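Local structure of putative branched-chain amino acid aminotransferase IlvE (Streptococcus mutans, 4DQN) at residues G158-G163 with V292-G297; G163-T168 with T312-V317; N229-T234 with G285-A290. The protein probably transfers the amino group of leucine, isoleucine or valine to 2-oxoglutarate, using pyridoxal 5'-phosphate as cofactor, in branched-chain amino acid metabolism. One frame throughout, in Å; residues are numbered along the deposited sequence.

Contact 1 of 3, residues G158-G163 with V292-G297; sequences GNYFKG and VISPIG
Phe161 reaches out of the loop 158-163 and lays the far end of its ring against the strand 292-297, meeting the backbone of Ile293 and the ring of Pro295. The two side chains approach from opposite directions, and Phe161 CZ stops 3.7 Å from Pro295 CD. The adjacent ring atom, CE2, lies 3.1 Å from Ile293 O, which sits at the ring edge, near its plane. A carbonyl suits that place, since the hydrogens of an aromatic rim carry a slight positive charge. Ser294 CA also lies near the plane, 4.2 Å from Phe161 CE2. Phe161 has CG anti to its own carbonyl carbon (chi1 -78°), which extends the ring toward the strand across a gap of 9.0 Å between its CA and Ser294 CA. Pro295 suits the receiving side: its compact ring presents CD as an apolar surface, and its nitrogen has no hydrogen needing a partner. Tyr160 adds a looser touch, its CE2 4.3 Å from Ser294 OG at the ring edge, and its CD2 lies over one face of the Phe161 ring. Behind them the loop is turned by Asn159, whose OD1 accepts from Phe161 N at 2.9 Å to form an Asx turn; the donor stands above the carbonyl plane. The contact therefore joins the loop between strands 147-157 and 168-172 to strand 292-301. Val292 and Asn159 both touch Tyr322 of helix 316-329, Ile293 packs on Phe231 of strand 228-234, and Ser294 is bonded through its backbone to Ala286 of strand 281-288.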
loop_
_atom_site.group_PDB
_atom_site.type_symbol
_atom_site.label_atom_id
_atom_site.label_comp_id
_atom_site.label_asym_id
_atom_site.label_seq_id
_atom_site.Cartn_x
_atom_site.Cartn_y
_atom_site.Cartn_z
ATOM N N GLY A 158 -10.586 -16.247 18.957
ATOM C CA GLY A 158 -10.242 -17.176 20.019
ATOM C C GLY A 158 -9.001 -16.768 20.785
ATOM O O GLY A 158 -8.290 -15.840 20.374
ATOM N N ASN A 159 -8.750 -17.471 21.896
ATOM C CA ASN A 159 -7.561 -17.277 22.736
ATOM C C ASN A 159 -6.272 -17.399 21.934
ATOM O O ASN A 159 -5.378 -16.556 22.059
ATOM C CB ASN A 159 -7.553 -18.302 23.891
ATOM C CG ASN A 159 -6.428 -18.061 24.917
ATOM O OD1 ASN A 159 -5.319 -17.643 24.573
ATOM N ND2 ASN A 159 -6.718 -18.352 26.183
ATOM N N TYR A 160 -6.194 -18.457 21.132
ATOM C CA TYR A 160 -4.994 -18.825 20.374
ATOM C C TYR A 160 -3.956 -19.521 21.261
ATOM O O TYR A 160 -3.192 -20.362 20.788
ATOM C CB TYR A 160 -4.410 -17.636 19.586
ATOM C CG TYR A 160 -3.080 -17.907 18.908
ATOM C CD1 TYR A 160 -2.893 -19.039 18.109
ATOM C CD2 TYR A 160 -2.013 -17.017 19.046
ATOM C CE1 TYR A 160 -1.676 -19.289 17.485
ATOM C CE2 TYR A 160 -0.795 -17.257 18.419
ATOM C CZ TYR A 160 -0.634 -18.392 17.642
ATOM O OH TYR A 160 0.574 -18.623 17.024
ATOM N N PHE A 161 -3.943 -19.187 22.548
ATOM C CA PHE A 161 -3.148 -19.947 23.513
ATOM C C PHE A 161 -4.025 -20.715 24.502
ATOM O O PHE A 161 -3.934 -20.546 25.727
ATOM C CB PHE A 161 -2.091 -19.076 24.203
ATOM C CG PHE A 161 -0.894 -18.819 23.340
ATOM C CD1 PHE A 161 -0.290 -19.867 22.658
ATOM C CD2 PHE A 161 -0.407 -17.534 23.163
ATOM C CE1 PHE A 161 0.801 -19.647 21.836
ATOM C CE2 PHE A 161 0.685 -17.300 22.342
ATOM C CZ PHE A 161 1.290 -18.355 21.674
ATOM N N LYS A 162 -4.887 -21.555 23.933
ATOM C CA LYS A 162 -5.572 -22.586 24.693
ATOM C C LYS A 162 -4.657 -23.812 24.715
ATOM O O LYS A 162 -4.424 -24.462 23.690
ATOM C CB LYS A 162 -6.946 -22.904 24.091
ATOM C CG LYS A 162 -7.788 -23.830 24.962
ATOM C CD LYS A 162 -7.479 -23.620 26.448
ATOM C CE LYS A 162 -7.969 -24.784 27.291
ATOM N NZ LYS A 162 -9.084 -24.376 28.201
ATOM N N GLY A 163 -4.135 -24.104 25.899
ATOM C CA GLY A 163 -3.063 -25.065 26.061
ATOM C C GLY A 163 -1.894 -24.361 26.723
ATOM O O GLY A 163 -0.854 -24.964 26.991
ATOM N N VAL A 292 -1.149 -10.869 21.444
ATOM C CA VAL A 292 -0.876 -10.645 22.871
ATOM C C VAL A 292 0.626 -10.778 23.096
ATOM O O VAL A 292 1.374 -9.832 22.843
ATOM C CB VAL A 292 -1.694 -11.543 23.812
ATOM C CG1 VAL A 292 -1.557 -11.045 25.224
ATOM C CG2 VAL A 292 -3.164 -11.539 23.404
ATOM N N ILE A 293 1.076 -11.945 23.545
ATOM C CA ILE A 293 2.491 -12.285 23.420
ATOM C C ILE A 293 2.634 -13.618 22.701
ATOM O O ILE A 293 1.995 -14.605 23.081
ATOM C CB ILE A 293 3.211 -12.334 24.784
ATOM C CG1 ILE A 293 3.256 -10.934 25.401
ATOM C CG2 ILE A 293 4.637 -12.897 24.623
ATOM C CD1 ILE A 293 3.749 -10.883 26.847
ATOM N N SER A 294 3.441 -13.638 21.638
ATOM C CA SER A 294 3.815 -14.887 20.990
ATOM C C SER A 294 5.261 -15.167 21.356
ATOM O O SER A 294 6.161 -14.529 20.815
ATOM C CB SER A 294 3.686 -14.785 19.466
ATOM O OG SER A 294 2.370 -14.426 19.083
ATOM N N PRO A 295 5.491 -16.110 22.282
ATOM C CA PRO A 295 6.864 -16.445 22.689
ATOM C C PRO A 295 7.674 -16.957 21.504
ATOM O O PRO A 295 7.163 -17.740 20.688
ATOM C CB PRO A 295 6.664 -17.578 23.707
ATOM C CG PRO A 295 5.238 -17.399 24.217
ATOM C CD PRO A 295 4.483 -16.918 22.997
ATOM N N ILE A 296 8.917 -16.507 21.384
ATOM C CA ILE A 296 9.760 -16.989 20.297
ATOM C C ILE A 296 10.615 -18.138 20.810
ATOM O O ILE A 296 11.326 -17.993 21.808
ATOM C CB ILE A 296 10.638 -15.853 19.701
ATOM C CG1 ILE A 296 9.747 -14.834 18.982
ATOM C CG2 ILE A 296 11.688 -16.417 18.750
ATOM C CD1 ILE A 296 10.430 -13.504 18.663
ATOM N N GLY A 297 10.512 -19.289 20.153
ATOM C CA GLY A 297 11.361 -20.419 20.471
ATOM C C GLY A 297 12.725 -20.145 19.878
ATOM O O GLY A 297 13.677 -19.815 20.591
#

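Contact 2 of 3, residues G163-T168 with T312-V317; sequences GGLAPT and TEVGPV
Thr312 meets Pro167 through its backbone, with Thr312 O 3.3 Å from Pro167 CD. Here the two segments come nearest, the CA atoms of Pro167 and Thr312 being 6.0 Å apart, while the threonine side chain starts away from the loop 163-168. Its amide is held by Ser310 OG, which also accepts from Glu313 N. The side chain of Glu313 likewise starts away from the loop, as suits a charged residue at the surface, and the residue offers its carbonyl instead: Glu313 O is 3.3 Å from Pro167 CG, a close van der Waals approach. The proline ring thus lies against two successive carbonyl oxygens, and CD is suited to facing Thr312 O because a carbon bonded to the ring nitrogen is mildly polarised. Val314 then points toward the loop and supplies the apolar part of the contact. Its CG1 lies 3.7 Å from Leu165 CB and 3.2 Å from Leu165 O, and its CG2 is 4.2 Å from Leu165 CD1. The two side chains cross at about a right angle, so the valine's branches meet the leucine near its base and at one end. Leu165 also touches His319 and Tyr322 of helix 316-329. Gly315 takes the N-cap position, and Pro316 follows in the first turn of the helix, where its missing amide hydrogen costs no helical bond. Val317, already helical, is buried, and Val317 N donates a hydrogen bond to Glu283 OE2. No hydrogen bond joins the two segments; apolar side chains and carbonyl groups make the contact. The arrangement is that of a helix-entry segment, its N-cap glycine followed by a first-turn proline, packed on a surface loop that runs into strand 168-172.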
loop_
_atom_site.group_PDB
_atom_site.type_symbol
_atom_site.label_atom_id
_atom_site.label_comp_id
_atom_site.label_asym_id
_atom_site.label_seq_id
_atom_site.Cartn_x
_atom_site.Cartn_y
_atom_site.Cartn_z
ATOM N N GLY A 163 -4.135 -24.104 25.899
ATOM C CA GLY A 163 -3.063 -25.065 26.061
ATOM C C GLY A 163 -1.894 -24.361 26.723
ATOM O O GLY A 163 -0.854 -24.964 26.991
ATOM N N GLY A 164 -2.079 -23.068 26.992
ATOM C CA GLY A 164 -1.036 -22.241 27.572
ATOM C C GLY A 164 -0.185 -21.575 26.503
ATOM O O GLY A 164 -0.310 -21.890 25.315
ATOM N N LEU A 165 0.671 -20.648 26.925
ATOM C CA LEU A 165 1.629 -20.009 26.026
ATOM C C LEU A 165 2.536 -21.060 25.398
ATOM O O LEU A 165 2.996 -21.980 26.084
ATOM C CB LEU A 165 2.485 -18.999 26.791
ATOM C CG LEU A 165 1.833 -17.668 27.148
ATOM C CD1 LEU A 165 2.704 -16.883 28.116
ATOM C CD2 LEU A 165 1.603 -16.873 25.883
ATOM N N ALA A 166 2.798 -20.923 24.099
ATOM C CA ALA A 166 3.672 -21.864 23.407
ATOM C C ALA A 166 4.587 -21.150 22.413
ATOM O O ALA A 166 4.146 -20.254 21.684
ATOM C CB ALA A 166 2.850 -22.924 22.700
ATOM N N PRO A 167 5.862 -21.563 22.364
ATOM C CA PRO A 167 6.831 -20.889 21.492
ATOM C C PRO A 167 6.638 -21.302 20.047
ATOM O O PRO A 167 6.188 -22.423 19.796
ATOM C CB PRO A 167 8.190 -21.409 21.995
ATOM C CG PRO A 167 7.905 -22.192 23.251
ATOM C CD PRO A 167 6.480 -22.658 23.127
ATOM N N THR A 168 6.948 -20.407 19.112
ATOM C CA THR A 168 7.022 -20.773 17.698
ATOM C C THR A 168 8.290 -20.173 17.110
ATOM O O THR A 168 8.917 -19.304 17.726
ATOM C CB THR A 168 5.796 -20.291 16.874
ATOM O OG1 THR A 168 5.759 -18.858 16.846
ATOM C CG2 THR A 168 4.491 -20.835 17.446
ATOM N N THR A 312 10.265 -25.442 23.184
ATOM C CA THR A 312 9.001 -26.034 23.611
ATOM C C THR A 312 8.368 -25.348 24.823
ATOM O O THR A 312 7.144 -25.312 24.957
ATOM C CB THR A 312 9.167 -27.535 23.908
ATOM O OG1 THR A 312 7.926 -28.057 24.396
ATOM C CG2 THR A 312 10.249 -27.759 24.950
ATOM N N GLU A 313 9.198 -24.803 25.700
ATOM C CA GLU A 313 8.697 -24.143 26.897
ATOM C C GLU A 313 8.867 -22.631 26.820
ATOM O O GLU A 313 9.669 -22.125 26.040
ATOM C CB GLU A 313 9.371 -24.722 28.141
ATOM C CG GLU A 313 8.741 -26.043 28.572
ATOM C CD GLU A 313 9.744 -27.016 29.151
ATOM O OE1 GLU A 313 10.963 -26.787 28.980
ATOM O OE2 GLU A 313 9.311 -28.015 29.771
ATOM N N VAL A 314 8.092 -21.908 27.614
ATOM C CA VAL A 314 8.173 -20.459 27.589
ATOM C C VAL A 314 8.764 -19.922 28.886
ATOM O O VAL A 314 8.491 -20.443 29.973
ATOM C CB VAL A 314 6.813 -19.817 27.201
ATOM C CG1 VAL A 314 5.714 -20.851 27.237
ATOM C CG2 VAL A 314 6.487 -18.605 28.051
ATOM N N GLY A 315 9.605 -18.900 28.757
ATOM C CA GLY A 315 10.331 -18.357 29.888
ATOM C C GLY A 315 9.453 -17.736 30.953
ATOM O O GLY A 315 8.333 -17.296 30.674
ATOM N N PRO A 316 9.969 -17.694 32.188
ATOM C CA PRO A 316 9.292 -17.159 33.370
ATOM C C PRO A 316 8.912 -15.690 33.259
ATOM O O PRO A 316 7.831 -15.324 33.728
ATOM C CB PRO A 316 10.340 -17.339 34.485
ATOM C CG PRO A 316 11.654 -17.556 33.769
ATOM C CD PRO A 316 11.262 -18.309 32.535
ATOM N N VAL A 317 9.780 -14.857 32.687
ATOM C CA VAL A 317 9.512 -13.422 32.638
ATOM C C VAL A 317 8.404 -13.155 31.625
ATOM O O VAL A 317 7.494 -12.354 31.881
ATOM C CB VAL A 317 10.789 -12.604 32.296
ATOM C CG1 VAL A 317 10.463 -11.112 32.148
ATOM C CG2 VAL A 317 11.863 -12.816 33.361
#

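Contact 3 of 3, residues N229-T234 with G285-A290; sequences NFFGIT and GACGTA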
loop_
_atom_site.group_PDB
_atom_site.type_symbol
_atom_site.label_atom_id
_atom_site.label_comp_id
_atom_site.label_asym_id
_atom_site.label_seq_id
_atom_site.Cartn_x
_atom_site.Cartn_y
_atom_site.Cartn_z
ATOM N N ASN A 229 5.466 -6.354 17.298
ATOM C CA ASN A 229 6.755 -5.843 17.793
ATOM C C ASN A 229 7.598 -6.956 18.415
ATOM O O ASN A 229 7.049 -7.935 18.909
ATOM C CB ASN A 229 6.546 -4.739 18.835
ATOM C CG ASN A 229 6.125 -3.409 18.221
ATOM O OD1 ASN A 229 5.786 -2.469 18.933
ATOM N ND2 ASN A 229 6.130 -3.333 16.901
ATOM N N PHE A 230 8.922 -6.803 18.378
ATOM C CA PHE A 230 9.851 -7.726 19.026
ATOM C C PHE A 230 10.174 -7.174 20.415
ATOM O O PHE A 230 10.218 -5.950 20.610
ATOM C CB PHE A 230 11.146 -7.845 18.195
ATOM C CG PHE A 230 12.221 -8.722 18.827
ATOM C CD1 PHE A 230 13.163 -8.184 19.714
ATOM C CD2 PHE A 230 12.294 -10.075 18.523
ATOM C CE1 PHE A 230 14.149 -8.993 20.290
ATOM C CE2 PHE A 230 13.278 -10.891 19.092
ATOM C CZ PHE A 230 14.208 -10.351 19.970
ATOM N N PHE A 231 10.376 -8.066 21.381
ATOM C CA PHE A 231 10.933 -7.669 22.674
ATOM C C PHE A 231 11.899 -8.752 23.144
ATOM O O PHE A 231 11.707 -9.934 22.866
ATOM C CB PHE A 231 9.844 -7.379 23.738
ATOM C CG PHE A 231 9.132 -8.615 24.256
ATOM C CD1 PHE A 231 7.950 -9.052 23.665
ATOM C CD2 PHE A 231 9.644 -9.336 25.331
ATOM C CE1 PHE A 231 7.295 -10.185 24.131
ATOM C CE2 PHE A 231 9.003 -10.477 25.796
ATOM C CZ PHE A 231 7.826 -10.902 25.198
ATOM N N GLY A 232 12.956 -8.345 23.838
ATOM C CA GLY A 232 13.857 -9.314 24.426
ATOM C C GLY A 232 14.032 -9.060 25.910
ATOM O O GLY A 232 13.906 -7.922 26.373
ATOM N N ILE A 233 14.312 -10.124 26.660
ATOM C CA ILE A 233 14.629 -9.995 28.077
ATOM C C ILE A 233 16.081 -10.408 28.290
ATOM O O ILE A 233 16.472 -11.508 27.900
ATOM C CB ILE A 233 13.704 -10.864 28.958
ATOM C CG1 ILE A 233 12.410 -10.116 29.264
ATOM C CG2 ILE A 233 14.332 -11.132 30.301
ATOM C CD1 ILE A 233 11.457 -10.110 28.164
ATOM N N THR A 234 16.881 -9.526 28.891
ATOM C CA THR A 234 18.292 -9.832 29.164
ATOM C C THR A 234 18.453 -10.591 30.479
ATOM O O THR A 234 17.516 -10.650 31.278
ATOM C CB THR A 234 19.130 -8.552 29.261
ATOM O OG1 THR A 234 18.766 -7.831 30.448
ATOM C CG2 THR A 234 18.899 -7.672 28.050
ATOM N N GLY A 285 10.115 -12.510 22.504
ATOM C CA GLY A 285 8.793 -12.751 21.962
ATOM C C GLY A 285 8.319 -11.668 21.016
ATOM O O GLY A 285 9.016 -10.680 20.764
ATOM N N ALA A 286 7.121 -11.869 20.486
ATOM C CA ALA A 286 6.449 -10.871 19.674
ATOM C C ALA A 286 5.239 -10.401 20.458
ATOM O O ALA A 286 4.632 -11.184 21.191
ATOM C CB ALA A 286 6.013 -11.486 18.341
ATOM N N CYS A 287 4.873 -9.132 20.319
ATOM C CA CYS A 287 3.693 -8.640 21.023
ATOM C C CYS A 287 2.798 -7.806 20.114
ATOM O O CYS A 287 3.281 -7.108 19.223
ATOM C CB CYS A 287 4.082 -7.866 22.282
ATOM S SG CYS A 287 5.029 -6.354 21.996
ATOM N N GLY A 288 1.490 -7.907 20.324
ATOM C CA GLY A 288 0.525 -7.166 19.527
ATOM C C GLY A 288 -0.882 -7.497 19.995
ATOM O O GLY A 288 -1.062 -8.413 20.801
ATOM N N THR A 289 -1.875 -6.764 19.498
ATOM C CA THR A 289 -3.272 -6.976 19.894
ATOM C C THR A 289 -3.763 -8.399 19.640
ATOM O O THR A 289 -4.305 -9.063 20.536
ATOM C CB THR A 289 -4.202 -6.004 19.166
ATOM O OG1 THR A 289 -3.891 -4.659 19.567
ATOM C CG2 THR A 289 -5.663 -6.323 19.491
ATOM N N ALA A 290 -3.563 -8.876 18.420
ATOM C CA ALA A 290 -4.032 -10.205 18.048
ATOM C C ALA A 290 -3.183 -11.270 18.728
ATOM O O ALA A 290 -3.690 -12.269 19.248
ATOM C CB ALA A 290 -3.990 -10.370 16.527
#
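Asn229 with Cys287 and Phe231 with Gly285 are antiparallel hydrogen-bonded pairs flanking the non-hydrogen-bonded pair of Phe230 and Ala286, on markedly twisted strands whose axes are inclined at 134° and come within 4.7 Å of each other.

Phe231 shapes the pairing. With CG between its backbone N and carbonyl carbon (chi1 72°), the ring folds back across the neighbouring strand, one face over Gly285, whose CA is 4.1 Å from the ring centroid in a CH-pi contact. Having no side chain, Gly285 lets the ring lie directly on its backbone. On the same face of the sheet Cys287 SG lies 3.9 Å from Asn229 CB, a small apolar touch. The amide of Asn229 turns to other partners: ND2 donates to Leu248 O, and OD1 accepts from Ser250 N. Phe230 and Ala286 occupy the opposite face, where both touch Val225 of strand 222-225.

Four backbone bonds, among them Asn229 N to Cys287 O at 3.0 Å and Phe231 N to Gly285 O at 3.0 Å, satisfy polar groups that are buried here. The two anchors on the Asn229 amide fix its rotation, in a side chain about 9 Å from that of Lys188, the predicted attachment site of the cofactor, which it does not carry here.

Contact 1, through strand 292-301, and contact 3 reach the same mixed sheet, in which strands 281-288 and 292-301 are neighbours; their centres are 11 Å apart. The centre of contact 2 is about 8 Å from that of contact 1 and 13 Å from that of contact 3, nearer the surface. Gly163 belongs to both contacts 1 and 2, and their segments alternate along the chain, whereas the segments of contact 3 fall between the two halves of each. The loop from 158 to 168 is thus held first by strand 292-301, then by the entry to helix 316-329, before Thr168 pairs with Pro295 and Gly297, tying chain parts distant in sequence into one domain.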